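PDB 4S1H: pyridoxal kinase, which probably transfers a phosphate from ATP to pyridoxal to make pyridoxal 5'-phosphate, with help from magnesium. Local coordinates for residues I76-T81 with I223-I228; E132-A137 with H166-Q171; T145-L150 with S159-A164. All blocks are in the same frame, centred on the assembly; numbering follows the deposited sequence.

Contact 1. Residues I76-T81 with I223-I228; sequences IEFLVT and ILLSWI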
ATOM      1  N   ILE A  76      11.485  10.425 -11.355  1.00 20.40           N
ATOM      2  CA  ILE A  76      11.660   8.988 -11.185  1.00 17.42           C
ATOM      3  C   ILE A  76      13.097   8.611 -11.541  1.00 18.05           C
ATOM      4  O   ILE A  76      13.579   9.048 -12.552  1.00 19.36           O
ATOM      5  CB  ILE A  76      10.658   8.221 -12.098  1.00 18.60           C
ATOM      6  CG1 ILE A  76       9.221   8.397 -11.598  1.00 19.34           C
ATOM      7  CG2 ILE A  76      10.969   6.737 -12.204  1.00 18.66           C
ATOM      8  CD1 ILE A  76       9.029   8.116 -10.134  1.00 26.47           C
ATOM      9  N   GLU A  77      13.771   7.914 -10.642  1.00 17.01           N
ATOM     10  CA  GLU A  77      15.128   7.348 -10.918  1.00 17.02           C
ATOM     11  C   GLU A  77      15.143   5.828 -11.011  1.00 18.02           C
ATOM     12  O   GLU A  77      16.152   5.243 -11.446  1.00 16.73           O
ATOM     13  CB  GLU A  77      16.110   7.808  -9.844  1.00 20.11           C
ATOM     14  CG  GLU A  77      16.289   9.323  -9.781  1.00 24.46           C
ATOM     15  CD  GLU A  77      17.140   9.773  -8.603  1.00 33.90           C
ATOM     16  OE1 GLU A  77      18.141   9.094  -8.277  1.00 42.92           O
ATOM     17  OE2 GLU A  77      16.820  10.819  -8.004  1.00 46.02           O
ATOM     18  N   PHE A  78      14.054   5.196 -10.578  1.00 17.19           N
ATOM     19  CA  PHE A  78      13.958   3.749 -10.436  1.00 15.87           C
ATOM     20  C   PHE A  78      12.583   3.297 -10.849  1.00 16.87           C
ATOM     21  O   PHE A  78      11.570   3.926 -10.493  1.00 15.50           O
ATOM     22  CB  PHE A  78      14.244   3.313  -8.993  1.00 14.84           C
ATOM     23  CG  PHE A  78      15.616   3.676  -8.534  1.00 15.92           C
ATOM     24  CD1 PHE A  78      16.691   2.792  -8.765  1.00 18.16           C
ATOM     25  CD2 PHE A  78      15.867   4.888  -7.942  1.00 17.17           C
ATOM     26  CE1 PHE A  78      17.982   3.127  -8.375  1.00 19.56           C
ATOM     27  CE2 PHE A  78      17.144   5.255  -7.562  1.00 22.00           C
ATOM     28  CZ  PHE A  78      18.193   4.361  -7.759  1.00 18.94           C
ATOM     29  N   LEU A  79      12.554   2.189 -11.594  1.00 15.97           N
ATOM     30  CA  LEU A  79      11.338   1.597 -12.057  1.00 14.98           C
ATOM     31  C   LEU A  79      11.326   0.151 -11.679  1.00 18.82           C
ATOM     32  O   LEU A  79      12.366  -0.501 -11.788  1.00 14.76           O
ATOM     33  CB  LEU A  79      11.273   1.744 -13.553  1.00 16.41           C
ATOM     34  CG  LEU A  79      10.045   1.215 -14.256  1.00 32.75           C
ATOM     35  CD1 LEU A  79       8.812   2.010 -13.881  1.00 37.59           C
ATOM     36  CD2 LEU A  79      10.292   1.324 -15.737  1.00 42.22           C
ATOM     37  N   VAL A  80      10.173  -0.345 -11.231  1.00 14.37           N
ATOM     38  CA  VAL A  80       9.973  -1.781 -10.960  1.00 13.58           C
ATOM     39  C   VAL A  80       8.705  -2.229 -11.610  1.00 15.73           C
ATOM     40  O   VAL A  80       7.682  -1.510 -11.530  1.00 15.12           O
ATOM     41  CB  VAL A  80       9.875  -2.117  -9.465  1.00 15.13           C
ATOM     42  CG1 VAL A  80       9.620  -3.601  -9.237  1.00 16.77           C
ATOM     43  CG2 VAL A  80      11.117  -1.675  -8.746  1.00 21.17           C
ATOM     44  N   THR A  81       8.738  -3.382 -12.248  1.00 15.34           N
ATOM     45  CA  THR A  81       7.537  -4.033 -12.700  1.00 14.28           C
ATOM     46  C   THR A  81       7.459  -5.399 -12.094  1.00 14.62           C
ATOM     47  O   THR A  81       8.507  -6.072 -11.869  1.00 15.90           O
ATOM     48  CB  THR A  81       7.403  -4.042 -14.238  1.00 15.18           C
ATOM     49  OG1 THR A  81       8.443  -4.860 -14.774  1.00 16.23           O
ATOM     50  CG2 THR A  81       7.478  -2.642 -14.846  1.00 17.98           C
ATOM     51  N   ILE A 223      13.350  -5.384  -1.185  1.00 16.17           N
ATOM     52  CA  ILE A 223      14.467  -5.174  -0.244  1.00 14.42           C
ATOM     53  C   ILE A 223      15.757  -4.918  -1.049  1.00 13.87           C
ATOM     54  O   ILE A 223      16.499  -3.977  -0.754  1.00 13.61           O
ATOM     55  CB  ILE A 223      14.661  -6.334   0.750  1.00 15.35           C
ATOM     56  CG1 ILE A 223      13.396  -6.510   1.622  1.00 17.83           C
ATOM     57  CG2 ILE A 223      15.850  -6.033   1.663  1.00 15.48           C
ATOM     58  CD1 ILE A 223      13.372  -7.774   2.467  1.00 20.04           C
ATOM     59  N   LEU A 224      16.010  -5.772  -2.035  1.00 13.68           N
ATOM     60  CA  LEU A 224      17.168  -5.575  -2.941  1.00 14.89           C
ATOM     61  C   LEU A 224      17.201  -4.178  -3.565  1.00 14.42           C
ATOM     62  O   LEU A 224      18.187  -3.450  -3.454  1.00 13.94           O
ATOM     63  CB  LEU A 224      17.121  -6.628  -4.049  1.00 15.50           C
ATOM     64  CG  LEU A 224      18.110  -6.447  -5.196  1.00 17.25           C
ATOM     65  CD1 LEU A 224      19.524  -6.509  -4.665  1.00 22.91           C
ATOM     66  CD2 LEU A 224      17.828  -7.507  -6.241  1.00 22.20           C
ATOM     67  N   LEU A 225      16.068  -3.758  -4.144  1.00 14.74           N
ATOM     68  CA  LEU A 225      15.965  -2.417  -4.752  1.00 15.34           C
ATOM     69  C   LEU A 225      16.195  -1.307  -3.754  1.00 15.40           C
ATOM     70  O   LEU A 225      16.889  -0.344  -4.059  1.00 16.81           O
ATOM     71  CB  LEU A 225      14.584  -2.209  -5.366  1.00 17.73           C
ATOM     72  CG  LEU A 225      14.393  -0.862  -6.055  1.00 22.20           C
ATOM     73  CD1 LEU A 225      15.142  -0.828  -7.378  1.00 25.75           C
ATOM     74  CD2 LEU A 225      12.912  -0.577  -6.214  1.00 33.16           C
ATOM     75  N   SER A 226      15.611  -1.424  -2.550  1.00 13.30           N
ATOM     76  CA  SER A 226      15.804  -0.397  -1.522  1.00 14.94           C
ATOM     77  C   SER A 226      17.306  -0.209  -1.237  1.00 14.14           C
ATOM     78  O   SER A 226      17.778   0.905  -1.171  1.00 14.78           O
ATOM     79  CB  SER A 226      15.053  -0.725  -0.243  1.00 15.51           C
ATOM     80  OG  SER A 226      13.664  -0.779  -0.514  1.00 17.67           O
ATOM     81  N   TRP A 227      18.065  -1.305  -1.095  1.00 14.26           N
ATOM     82  CA  TRP A 227      19.494  -1.173  -0.816  1.00 15.37           C
ATOM     83  C   TRP A 227      20.285  -0.626  -2.021  1.00 15.96           C
ATOM     84  O   TRP A 227      21.168   0.182  -1.839  1.00 18.30           O
ATOM     85  CB  TRP A 227      20.098  -2.494  -0.357  1.00 15.97           C
ATOM     86  CG  TRP A 227      19.741  -2.876   1.029  1.00 15.30           C
ATOM     87  CD1 TRP A 227      19.203  -4.045   1.419  1.00 14.93           C
ATOM     88  CD2 TRP A 227      19.910  -2.082   2.225  1.00 15.72           C
ATOM     89  NE1 TRP A 227      19.021  -4.047   2.783  1.00 15.40           N
ATOM     90  CE2 TRP A 227      19.434  -2.846   3.296  1.00 16.49           C
ATOM     91  CE3 TRP A 227      20.427  -0.798   2.491  1.00 17.73           C
ATOM     92  CZ2 TRP A 227      19.420  -2.376   4.619  1.00 17.72           C
ATOM     93  CZ3 TRP A 227      20.395  -0.316   3.807  1.00 21.25           C
ATOM     94  CH2 TRP A 227      19.905  -1.108   4.857  1.00 21.55           C
ATOM     95  N   ILE A 228      19.891  -1.003  -3.226  1.00 15.21           N
ATOM     96  CA  ILE A 228      20.454  -0.366  -4.417  1.00 16.49           C
ATOM     97  C   ILE A 228      20.216   1.144  -4.410  1.00 16.74           C
ATOM     98  O   ILE A 228      21.130   1.933  -4.668  1.00 18.18           O
ATOM     99  CB  ILE A 228      19.896  -0.983  -5.695  1.00 17.47           C
ATOM    100  CG1 ILE A 228      20.397  -2.427  -5.872  1.00 17.48           C
ATOM    101  CG2 ILE A 228      20.294  -0.157  -6.905  1.00 17.14           C
ATOM    102  CD1 ILE A 228      19.650  -3.215  -6.904  1.00 17.72           C
TER
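The backbone N of I228 bonds to L224 O at 3.0 Å. This regular helical turn presents I228 and L225 to F78 and V80 of strand 78-81. The contact is a strand-helix pair of the ribokinase-like alpha/beta core. The axis of segment 223-228 runs nearly antiparallel to that of strand 78-81 (173°), 10.8 Å away at closest approach. F78 and V80 point their side chains at the helix, while L79 between them points to the other face of the sheet. The strand is an inner one, bonded through its backbone to strands 5-9 and 107-110. L225 carries most of the helix side. Its CG lies opposite the backbone N (chi1 -178°), and the branch turns CD1 to the F78 ring and CD2 to V80. The F78 ring meets the helix obliquely: its CD1 is 4.2 Å from L225 CD1, and its CE1 is 4.3 Å from I228 CG2. On another side of the helix, L224 and W227 pack on helix 234-250. The V80 side chain lies about 5 Å from that of D111, a magnesium ligand. V80 and L225 lie alongside each other, running opposite ways; V80 CG2 is 3.3 Å from L225 CD2, closer than carbons usually pack.

Contact 2. Residues E132-A137 with H166-Q171; sequences ELIKYA and HILHEQ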
ATOM      1  N   GLU A 132       9.486  -9.272 -24.314  1.00 20.36           N
ATOM      2  CA  GLU A 132       9.809  -7.957 -24.851  1.00 19.93           C
ATOM      3  C   GLU A 132      10.115  -6.955 -23.760  1.00 19.26           C
ATOM      4  O   GLU A 132      11.074  -6.207 -23.867  1.00 20.23           O
ATOM      5  CB  GLU A 132       8.692  -7.446 -25.770  1.00 24.79           C
ATOM      6  CG  GLU A 132       8.531  -8.216 -27.090  1.00 28.10           C
ATOM      7  CD  GLU A 132       9.822  -8.341 -27.906  1.00 35.20           C
ATOM      8  OE1 GLU A 132      10.531  -7.327 -28.083  1.00 33.07           O
ATOM      9  OE2 GLU A 132      10.135  -9.462 -28.367  1.00 43.43           O
ATOM     10  N   LEU A 133       9.325  -6.962 -22.694  1.00 17.10           N
ATOM     11  CA  LEU A 133       9.576  -6.032 -21.587  1.00 16.35           C
ATOM     12  C   LEU A 133      10.981  -6.187 -20.959  1.00 15.74           C
ATOM     13  O   LEU A 133      11.642  -5.220 -20.671  1.00 15.60           O
ATOM     14  CB  LEU A 133       8.493  -6.185 -20.496  1.00 16.87           C
ATOM     15  CG  LEU A 133       8.594  -5.220 -19.311  1.00 18.16           C
ATOM     16  CD1 LEU A 133       8.558  -3.766 -19.754  1.00 19.19           C
ATOM     17  CD2 LEU A 133       7.486  -5.499 -18.320  1.00 19.18           C
ATOM     18  N   ILE A 134      11.435  -7.413 -20.761  1.00 16.28           N
ATOM     19  CA  ILE A 134      12.715  -7.642 -20.096  1.00 16.23           C
ATOM     20  C   ILE A 134      13.888  -7.007 -20.844  1.00 17.21           C
ATOM     21  O   ILE A 134      14.911  -6.708 -20.239  1.00 17.59           O
ATOM     22  CB  ILE A 134      13.015  -9.137 -19.815  1.00 18.09           C
ATOM     23  CG1 ILE A 134      12.987  -9.989 -21.097  1.00 20.10           C
ATOM     24  CG2 ILE A 134      12.044  -9.687 -18.773  1.00 19.07           C
ATOM     25  CD1 ILE A 134      13.579 -11.375 -20.950  1.00 22.37           C
ATOM     26  N   LYS A 135      13.744  -6.797 -22.144  1.00 17.89           N
ATOM     27  CA  LYS A 135      14.818  -6.248 -22.956  1.00 20.02           C
ATOM     28  C   LYS A 135      15.149  -4.810 -22.596  1.00 19.25           C
ATOM     29  O   LYS A 135      16.222  -4.329 -22.959  1.00 24.77           O
ATOM     30  CB  LYS A 135      14.501  -6.355 -24.449  1.00 20.90           C
ATOM     31  CG  LYS A 135      14.365  -7.790 -24.931  1.00 25.56           C
ATOM     32  CD  LYS A 135      14.148  -7.837 -26.434  1.00 29.74           C
ATOM     33  CE  LYS A 135      13.952  -9.254 -26.914  1.00 34.79           C
ATOM     34  NZ  LYS A 135      13.610  -9.246 -28.361  1.00 60.04           N
ATOM     35  N   TYR A 136      14.240  -4.129 -21.886  1.00 18.82           N
ATOM     36  CA  TYR A 136      14.481  -2.777 -21.435  1.00 18.39           C
ATOM     37  C   TYR A 136      15.086  -2.688 -20.026  1.00 19.24           C
ATOM     38  O   TYR A 136      15.463  -1.618 -19.597  1.00 21.69           O
ATOM     39  CB  TYR A 136      13.175  -1.964 -21.528  1.00 19.71           C
ATOM     40  CG  TYR A 136      12.622  -1.936 -22.947  1.00 23.22           C
ATOM     41  CD1 TYR A 136      13.052  -0.983 -23.881  1.00 32.19           C
ATOM     42  CD2 TYR A 136      11.719  -2.897 -23.375  1.00 24.42           C
ATOM     43  CE1 TYR A 136      12.565  -0.975 -25.183  1.00 36.56           C
ATOM     44  CE2 TYR A 136      11.231  -2.902 -24.671  1.00 26.96           C
ATOM     45  CZ  TYR A 136      11.653  -1.946 -25.577  1.00 40.69           C
ATOM     46  OH  TYR A 136      11.143  -1.968 -26.863  1.00 51.26           O
ATOM     47  N   ALA A 137      15.202  -3.811 -19.325  1.00 19.89           N
ATOM     48  CA  ALA A 137      15.629  -3.830 -17.929  1.00 16.89           C
ATOM     49  C   ALA A 137      17.124  -3.721 -17.725  1.00 16.94           C
ATOM     50  O   ALA A 137      17.932  -4.256 -18.506  1.00 20.25           O
ATOM     51  CB  ALA A 137      15.109  -5.094 -17.245  1.00 20.27           C
ATOM     52  N   HIS A 166      22.783 -16.785 -20.801  1.00 18.59           N
ATOM     53  CA  HIS A 166      23.473 -16.369 -22.021  1.00 20.08           C
ATOM     54  C   HIS A 166      22.501 -15.799 -23.068  1.00 21.50           C
ATOM     55  O   HIS A 166      22.732 -14.708 -23.637  1.00 23.49           O
ATOM     56  CB  HIS A 166      24.278 -17.533 -22.571  1.00 20.38           C
ATOM     57  CG  HIS A 166      24.958 -17.232 -23.869  1.00 21.69           C
ATOM     58  ND1 HIS A 166      26.079 -16.429 -23.937  1.00 23.93           N
ATOM     59  CD2 HIS A 166      24.621 -17.532 -25.145  1.00 23.14           C
ATOM     60  CE1 HIS A 166      26.451 -16.307 -25.200  1.00 30.98           C
ATOM     61  NE2 HIS A 166      25.585 -16.967 -25.954  1.00 29.08           N
ATOM     62  N   ILE A 167      21.400 -16.518 -23.285  1.00 20.44           N
ATOM     63  CA  ILE A 167      20.444 -16.173 -24.323  1.00 21.76           C
ATOM     64  C   ILE A 167      19.938 -14.743 -24.059  1.00 20.81           C
ATOM     65  O   ILE A 167      19.879 -13.899 -24.958  1.00 21.95           O
ATOM     66  CB  ILE A 167      19.231 -17.137 -24.322  1.00 24.57           C
ATOM     67  CG1 ILE A 167      19.643 -18.580 -24.715  1.00 27.19           C
ATOM     68  CG2 ILE A 167      18.122 -16.634 -25.223  1.00 27.92           C
ATOM     69  CD1 ILE A 167      20.170 -18.748 -26.121  1.00 38.06           C
ATOM     70  N   LEU A 168      19.656 -14.465 -22.801  1.00 18.70           N
ATOM     71  CA  LEU A 168      19.130 -13.147 -22.439  1.00 18.35           C
ATOM     72  C   LEU A 168      20.180 -12.051 -22.452  1.00 18.68           C
ATOM     73  O   LEU A 168      19.878 -10.925 -22.857  1.00 21.78           O
ATOM     74  CB  LEU A 168      18.439 -13.217 -21.081  1.00 17.11           C
ATOM     75  CG  LEU A 168      17.263 -14.173 -21.041  1.00 18.22           C
ATOM     76  CD1 LEU A 168      16.595 -14.001 -19.674  1.00 21.45           C
ATOM     77  CD2 LEU A 168      16.244 -13.981 -22.161  1.00 19.78           C
ATOM     78  N   HIS A 169      21.379 -12.347 -21.975  1.00 20.17           N
ATOM     79  CA  HIS A 169      22.498 -11.421 -22.096  1.00 20.01           C
ATOM     80  C   HIS A 169      22.800 -11.061 -23.560  1.00 22.63           C
ATOM     81  O   HIS A 169      23.103  -9.916 -23.850  1.00 20.91           O
ATOM     82  CB  HIS A 169      23.771 -11.958 -21.484  1.00 18.75           C
ATOM     83  CG  HIS A 169      23.742 -12.118 -19.996  1.00 18.22           C
ATOM     84  ND1 HIS A 169      23.283 -11.147 -19.139  1.00 18.10           N
ATOM     85  CD2 HIS A 169      24.188 -13.133 -19.214  1.00 19.62           C
ATOM     86  CE1 HIS A 169      23.419 -11.568 -17.892  1.00 17.87           C
ATOM     87  NE2 HIS A 169      23.988 -12.766 -17.916  1.00 20.84           N
ATOM     88  N   GLU A 170      22.703 -12.032 -24.473  1.00 22.84           N
ATOM     89  CA  GLU A 170      22.895 -11.757 -25.915  1.00 23.89           C
ATOM     90  C   GLU A 170      21.841 -10.777 -26.466  1.00 25.35           C
ATOM     91  O   GLU A 170      22.118 -10.083 -27.424  1.00 27.08           O
ATOM     92  CB  GLU A 170      22.887 -13.046 -26.714  1.00 31.07           C
ATOM     93  CG  GLU A 170      24.141 -13.862 -26.485  1.00 30.57           C
ATOM     94  CD  GLU A 170      25.353 -13.319 -27.227  1.00 48.58           C
ATOM     95  OE1 GLU A 170      25.531 -13.674 -28.418  1.00 56.64           O
ATOM     96  OE2 GLU A 170      26.145 -12.563 -26.604  1.00 32.96           O
ATOM     97  N   GLN A 171      20.654 -10.750 -25.856  1.00 22.18           N
ATOM     98  CA  GLN A 171      19.598  -9.759 -26.170  1.00 22.71           C
ATOM     99  C   GLN A 171      19.855  -8.389 -25.568  1.00 27.88           C
ATOM    100  O   GLN A 171      19.050  -7.449 -25.764  1.00 28.38           O
ATOM    101  CB  GLN A 171      18.244 -10.251 -25.680  1.00 25.18           C
ATOM    102  CG  GLN A 171      17.730 -11.513 -26.329  1.00 23.89           C
ATOM    103  CD  GLN A 171      16.520 -12.075 -25.616  1.00 30.46           C
ATOM    104  OE1 GLN A 171      15.935 -11.418 -24.731  1.00 28.04           O
ATOM    105  NE2 GLN A 171      16.144 -13.293 -25.962  1.00 30.55           N
TER
HETATM  106  O   HOH W   1      18.092  -4.981 -24.790  1.00 32.80           O
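I134 sets CG1 between its own backbone N and carbonyl carbon (chi1 57°), and the outer bond is extended (chi2 166°). This carries CD1 across to L168, whose CG is turned away from the carbonyl carbon and beside N (chi1 -61°). I134 CD1 lies 3.9 Å from L168 CD2 and 4.2 Å from L168 CD1, so one methyl meets both tips of the leucine fork. The isoleucine arm lies roughly perpendicular to the leucine. Both residues are buried. I173 touches both of them, and C110 and L150 also pack on I134.

The other half is more polar and lies nearer solvent. K135 is extended and passes obliquely across the extended Q171. Its CE is 3.7 Å from Q171 OE1, a contact between the aliphatic stem and the amide oxygen. Beyond it, K135 NZ reaches back to E132 OE2 at 3.5 Å, a salt bridge within the same segment whose hydrogen bond is long and weak. One water joins the two backbones. It donates to K135 O at 2.7 Å and to Q171 O at 2.8 Å, so both carbonyls gain a partner without approaching each other.

The next residues lead into strands 139-140 and 175-183. H169 helps to fasten its segment through bonds to I173 O and S192 OG. Two helix C-terminal ends meet here, each followed by a short connection to a strand, as expected for the alternating alpha/beta layout of the ribokinase-like fold.

Contact 3. Residues T145-L150 with S159-A164; sequences TELSFL and SEAIKA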
ATOM      1  N   THR A 145      11.997 -21.247 -12.902  1.00 20.24           N
ATOM      2  CA  THR A 145      10.872 -21.516 -13.783  1.00 19.96           C
ATOM      3  C   THR A 145      10.635 -20.369 -14.778  1.00 19.33           C
ATOM      4  O   THR A 145      10.401 -20.592 -15.973  1.00 20.76           O
ATOM      5  CB  THR A 145       9.597 -21.764 -12.957  1.00 21.77           C
ATOM      6  OG1 THR A 145       9.746 -22.987 -12.220  1.00 25.07           O
ATOM      7  CG2 THR A 145       8.387 -21.905 -13.854  1.00 28.21           C
ATOM      8  N   GLU A 146      10.686 -19.154 -14.246  1.00 19.08           N
ATOM      9  CA  GLU A 146      10.472 -17.960 -15.036  1.00 18.98           C
ATOM     10  C   GLU A 146      11.575 -17.809 -16.075  1.00 18.01           C
ATOM     11  O   GLU A 146      11.273 -17.526 -17.244  1.00 19.96           O
ATOM     12  CB  GLU A 146      10.286 -16.736 -14.144  1.00 20.46           C
ATOM     13  CG  GLU A 146       8.980 -16.850 -13.397  1.00 21.30           C
ATOM     14  CD  GLU A 146       8.902 -16.072 -12.118  1.00 27.62           C
ATOM     15  OE1 GLU A 146       9.966 -15.683 -11.573  1.00 20.50           O
ATOM     16  OE2 GLU A 146       7.733 -15.856 -11.693  1.00 22.14           O
ATOM     17  N   LEU A 147      12.831 -18.042 -15.672  1.00 18.55           N
ATOM     18  CA  LEU A 147      13.944 -18.074 -16.622  1.00 18.81           C
ATOM     19  C   LEU A 147      13.710 -19.074 -17.750  1.00 23.79           C
ATOM     20  O   LEU A 147      13.944 -18.769 -18.912  1.00 24.59           O
ATOM     21  CB  LEU A 147      15.286 -18.352 -15.909  1.00 20.37           C
ATOM     22  CG  LEU A 147      16.561 -18.320 -16.758  1.00 18.22           C
ATOM     23  CD1 LEU A 147      16.791 -16.934 -17.378  1.00 19.63           C
ATOM     24  CD2 LEU A 147      17.763 -18.692 -15.909  1.00 21.39           C
ATOM     25  N   SER A 148      13.218 -20.263 -17.416  1.00 20.76           N
ATOM     26  CA  SER A 148      12.900 -21.250 -18.425  1.00 23.66           C
ATOM     27  C   SER A 148      11.802 -20.784 -19.391  1.00 26.73           C
ATOM     28  O   SER A 148      11.907 -20.987 -20.607  1.00 25.99           O
ATOM     29  CB  SER A 148      12.500 -22.551 -17.733  1.00 24.55           C
ATOM     30  OG  SER A 148      12.201 -23.557 -18.661  1.00 28.75           O
ATOM     31  N   PHE A 149      10.762 -20.157 -18.869  1.00 23.03           N
ATOM     32  CA  PHE A 149       9.686 -19.610 -19.712  1.00 27.41           C
ATOM     33  C   PHE A 149      10.147 -18.462 -20.604  1.00 24.96           C
ATOM     34  O   PHE A 149       9.622 -18.307 -21.693  1.00 34.64           O
ATOM     35  CB  PHE A 149       8.476 -19.131 -18.875  1.00 26.02           C
ATOM     36  CG  PHE A 149       7.722 -20.237 -18.173  1.00 31.53           C
ATOM     37  CD1 PHE A 149       7.646 -21.522 -18.718  1.00 33.11           C
ATOM     38  CD2 PHE A 149       7.046 -19.985 -16.976  1.00 36.96           C
ATOM     39  CE1 PHE A 149       6.952 -22.537 -18.073  1.00 54.61           C
ATOM     40  CE2 PHE A 149       6.348 -21.006 -16.331  1.00 44.62           C
ATOM     41  CZ  PHE A 149       6.302 -22.279 -16.880  1.00 50.94           C
ATOM     42  N   LEU A 150      11.111 -17.673 -20.148  1.00 20.80           N
ATOM     43  CA  LEU A 150      11.599 -16.550 -20.925  1.00 21.50           C
ATOM     44  C   LEU A 150      12.569 -16.955 -22.018  1.00 21.70           C
ATOM     45  O   LEU A 150      12.829 -16.150 -22.913  1.00 26.19           O
ATOM     46  CB  LEU A 150      12.284 -15.528 -20.015  1.00 20.75           C
ATOM     47  CG  LEU A 150      11.392 -14.813 -19.042  1.00 23.49           C
ATOM     48  CD1 LEU A 150      12.250 -14.092 -18.000  1.00 22.91           C
ATOM     49  CD2 LEU A 150      10.477 -13.856 -19.801  1.00 27.08           C
ATOM     50  N   SER A 159      24.333 -25.012 -14.160  1.00 20.35           N
ATOM     51  CA  SER A 159      24.835 -25.001 -15.518  1.00 21.13           C
ATOM     52  C   SER A 159      23.699 -24.582 -16.499  1.00 21.82           C
ATOM     53  O   SER A 159      23.905 -23.752 -17.395  1.00 21.60           O
ATOM     54  CB  SER A 159      25.412 -26.364 -15.888  1.00 22.85           C
ATOM     55  OG  SER A 159      24.385 -27.330 -15.901  1.00 27.31           O
ATOM     56  N   GLU A 160      22.536 -25.243 -16.369  1.00 20.73           N
ATOM     57  CA  GLU A 160      21.405 -24.888 -17.218  1.00 20.70           C
ATOM     58  C   GLU A 160      21.040 -23.425 -17.094  1.00 19.71           C
ATOM     59  O   GLU A 160      20.779 -22.789 -18.094  1.00 20.07           O
ATOM     60  CB  GLU A 160      20.213 -25.809 -16.982  1.00 22.46           C
ATOM     61  CG  GLU A 160      20.489 -27.204 -17.502  1.00 24.63           C
ATOM     62  CD  GLU A 160      19.329 -28.186 -17.381  1.00 28.89           C
ATOM     63  OE1 GLU A 160      18.433 -27.973 -16.540  1.00 26.59           O
ATOM     64  OE2 GLU A 160      19.344 -29.206 -18.120  1.00 35.04           O
ATOM     65  N   ALA A 161      20.979 -22.903 -15.861  1.00 19.07           N
ATOM     66  CA  ALA A 161      20.734 -21.480 -15.682  1.00 18.26           C
ATOM     67  C   ALA A 161      21.767 -20.652 -16.426  1.00 18.19           C
ATOM     68  O   ALA A 161      21.398 -19.641 -17.001  1.00 18.07           O
ATOM     69  CB  ALA A 161      20.687 -21.117 -14.206  1.00 17.74           C
ATOM     70  N   ILE A 162      23.038 -21.056 -16.388  1.00 19.14           N
ATOM     71  CA  ILE A 162      24.074 -20.249 -17.065  1.00 19.18           C
ATOM     72  C   ILE A 162      23.786 -20.194 -18.591  1.00 19.17           C
ATOM     73  O   ILE A 162      23.873 -19.148 -19.204  1.00 18.90           O
ATOM     74  CB  ILE A 162      25.487 -20.776 -16.737  1.00 19.51           C
ATOM     75  CG1 ILE A 162      25.877 -20.427 -15.288  1.00 19.90           C
ATOM     76  CG2 ILE A 162      26.499 -20.239 -17.732  1.00 24.37           C
ATOM     77  CD1 ILE A 162      27.054 -21.241 -14.766  1.00 23.62           C
ATOM     78  N   LYS A 163      23.437 -21.338 -19.186  1.00 19.84           N
ATOM     79  CA  LYS A 163      23.091 -21.383 -20.610  1.00 20.30           C
ATOM     80  C   LYS A 163      21.874 -20.509 -20.956  1.00 21.91           C
ATOM     81  O   LYS A 163      21.867 -19.817 -21.978  1.00 22.58           O
ATOM     82  CB  LYS A 163      22.831 -22.826 -21.054  1.00 22.17           C
ATOM     83  CG  LYS A 163      23.993 -23.770 -20.934  1.00 24.14           C
ATOM     84  CD  LYS A 163      23.565 -25.160 -21.426  1.00 26.18           C
ATOM     85  CE  LYS A 163      24.596 -26.260 -21.270  1.00 38.66           C
ATOM     86  NZ  LYS A 163      24.030 -27.560 -21.747  1.00 42.42           N
ATOM     87  N   ALA A 164      20.859 -20.515 -20.090  1.00 19.30           N
ATOM     88  CA  ALA A 164      19.671 -19.730 -20.339  1.00 18.93           C
ATOM     89  C   ALA A 164      19.996 -18.236 -20.166  1.00 18.30           C
ATOM     90  O   ALA A 164      19.499 -17.397 -20.930  1.00 20.24           O
ATOM     91  CB  ALA A 164      18.538 -20.167 -19.416  1.00 18.65           C
TER
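L147 and A164 bring the two helical segments together, with their CA atoms 7.0 Å apart. Helix 144-151 supplies a single large side chain, and helix 158-170 answers with two alanines one turn apart. L147 points at the partner helix. Its CG is turned opposite the backbone N (chi1 -176°), which sends the branch out between A161 and A164. L147 CG sits 3.8 Å from A164 CB, and L147 CD2 is 3.9 Å from the same methyl. CD2 also lies 3.9 Å from A161 O and 4.2 Å from A161 CB. One leucine methyl therefore rests on a methyl and a backbone carbonyl of A161 together. The side-chain contacts are apolar, and the A161 carbonyl oxygen adds a polar atom to the leucine's surroundings. All three residues are buried.

N143, which binds ADP, accepts a hydrogen bond from E146 N through OD1.

The two helices follow one another in the chain, joined by a short loop, and lie beside the nucleotide site, with the L147 side chain about 10 Å from the bound ADP. L150 turns to M130 and K131 of helix 124-133. Strand 175-183 completes the surroundings, with V178 against L147 and I181 against A161.

Overall arrangement
All three contacts belong to one ribokinase-like alpha/beta fold. Along the chain the segments run 76-81, 132-137, 145-150, 159-164, 166-171 and 223-228, so contact 3 lies within the span of contact 2, and both within that of contact 1. Contacts 2 and 3 share helix 158-170. Their centres are 12 Å apart, and they meet where L168 CD1 lies 3.7 Å from L147 CD1. Contact 1 is centred 19 Å from contact 2 and touches it through T81 and L133. Its centre is 23 Å from that of contact 3, and these two do not touch. Contact 1 packs a helix on the central sheet; contacts 2 and 3 join helical segments about 10 Å from the magnesium.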